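Local coordinates for P91 (Metagenome, PDB 4ZI5), which hydrolyses phosphotriesters as a promiscuous activity and is an alpha/beta hydrolase resembling dienelactone hydrolases, at residues K124-I128 with F245-G250. Residues are numbered along the deposited sequence; the frame is centred on the assembly and turned at random.
Sequences KVAAI and FSELFG
Phe245, in the last turn of helix 231-248, and Phe249, the first residue beyond it, both reach strand 125-130. Ala126 meets both rings. Its CB lies 3.9 Å from Phe249 CZ, at the ring edge and near its plane, and 3.9 Å from Phe245 CE1. Further along the strand, Ile128 CG2 touches the edge of the Phe245 ring, 3.7 Å from CZ. The two side chains cross at about a right angle. This end is buried and tight; Val45, Ala149 and Val151 of the neighbouring strands also touch Phe245.

The other end is looser. Lys124 and Phe249 run past each other in opposite directions, with Lys124 CB 3.8 Å from Phe249 CE1. Lys124 is partly exposed. Its chain bends at the last torsion (chi4 -145°), and NZ comes 3.3 Å from Gly250 N. Both are donors, so no hydrogen bond forms. Replacing Phe249 by alanine would probably open a gap beside Ala126 and leave the aliphatic part of Lys124 without its ring partner.

The contact joins the C-terminal helix to a central strand of the alpha/beta-hydrolase sheet. No hydrogen bond links the segments, so their association here rests mainly on apolar contacts of the two rings with Ala126, Ile128 and the CB of Lys124.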
# COMPACT_ATOMS: atom_id res chain seq x y z
N LYS A 124 -23.17 -4.56 3.97
CA LYS A 124 -21.77 -4.79 3.61
C LYS A 124 -21.56 -4.44 2.14
O LYS A 124 -21.46 -5.33 1.26
CB LYS A 124 -21.39 -6.25 3.85
CG LYS A 124 -21.38 -6.63 5.34
CD LYS A 124 -20.89 -8.05 5.52
CE LYS A 124 -21.03 -8.50 6.97
NZ LYS A 124 -19.89 -9.40 7.30
N VAL A 125 -21.46 -3.14 1.88
CA VAL A 125 -21.25 -2.67 0.52
C VAL A 125 -20.03 -1.77 0.39
O VAL A 125 -19.64 -1.08 1.33
CB VAL A 125 -22.50 -1.96 -0.02
CG1 VAL A 125 -23.62 -2.99 -0.23
CG2 VAL A 125 -22.92 -0.82 0.89
N ALA A 126 -19.41 -1.82 -0.77
CA ALA A 126 -18.22 -1.02 -1.06
C ALA A 126 -18.28 -0.53 -2.50
O ALA A 126 -19.19 -0.89 -3.25
CB ALA A 126 -16.95 -1.85 -0.85
N ALA A 127 -17.35 0.33 -2.86
CA ALA A 127 -17.27 0.82 -4.24
C ALA A 127 -15.82 0.93 -4.64
O ALA A 127 -14.96 1.35 -3.86
CB ALA A 127 -17.92 2.18 -4.39
N ILE A 128 -15.55 0.52 -5.86
CA ILE A 128 -14.26 0.75 -6.46
C ILE A 128 -14.47 1.55 -7.73
O ILE A 128 -15.58 1.61 -8.29
CB ILE A 128 -13.48 -0.56 -6.73
CG1 ILE A 128 -14.08 -1.40 -7.87
CG2 ILE A 128 -13.36 -1.34 -5.45
CD1 ILE A 128 -13.19 -2.53 -8.34
N PHE A 245 -10.85 -5.54 1.63
CA PHE A 245 -12.15 -6.16 1.68
C PHE A 245 -12.19 -7.39 2.62
O PHE A 245 -13.16 -7.55 3.37
CB PHE A 245 -12.61 -6.58 0.27
CG PHE A 245 -12.92 -5.42 -0.64
CD1 PHE A 245 -12.96 -4.11 -0.19
CD2 PHE A 245 -13.21 -5.68 -1.98
CE1 PHE A 245 -13.27 -3.07 -1.06
CE2 PHE A 245 -13.52 -4.65 -2.84
CZ PHE A 245 -13.54 -3.34 -2.39
N SER A 246 -11.15 -8.21 2.59
CA SER A 246 -11.08 -9.39 3.48
C SER A 246 -11.00 -8.97 4.94
O SER A 246 -11.69 -9.54 5.79
CB SER A 246 -9.90 -10.29 3.11
OG SER A 246 -8.67 -9.72 3.49
N GLU A 247 -10.22 -7.93 5.22
CA GLU A 247 -10.13 -7.35 6.57
C GLU A 247 -11.49 -6.82 7.06
O GLU A 247 -11.89 -7.05 8.21
CB GLU A 247 -9.09 -6.22 6.57
CG GLU A 247 -8.96 -5.46 7.90
CD GLU A 247 -8.22 -4.13 7.76
OE1 GLU A 247 -7.29 -3.98 6.93
OE2 GLU A 247 -8.59 -3.19 8.49
N LEU A 248 -12.16 -6.04 6.23
CA LEU A 248 -13.36 -5.34 6.68
C LEU A 248 -14.67 -6.14 6.59
O LEU A 248 -15.58 -5.90 7.39
CB LEU A 248 -13.51 -4.03 5.92
CG LEU A 248 -12.41 -3.01 6.15
CD1 LEU A 248 -12.62 -1.87 5.18
CD2 LEU A 248 -12.35 -2.52 7.60
N PHE A 249 -14.79 -7.03 5.61
CA PHE A 249 -15.94 -7.92 5.51
C PHE A 249 -15.69 -9.25 6.22
O PHE A 249 -14.53 -9.65 6.45
CB PHE A 249 -16.30 -8.19 4.04
CG PHE A 249 -16.70 -6.96 3.26
CD1 PHE A 249 -17.58 -6.03 3.79
CD2 PHE A 249 -16.20 -6.74 1.98
CE1 PHE A 249 -17.94 -4.90 3.08
CE2 PHE A 249 -16.57 -5.61 1.26
CZ PHE A 249 -17.44 -4.69 1.82
N GLY A 250 -16.77 -9.97 6.47
CA GLY A 250 -16.71 -11.26 7.20
C GLY A 250 -16.10 -11.18 8.60
O GLY A 250 -14.88 -11.13 8.77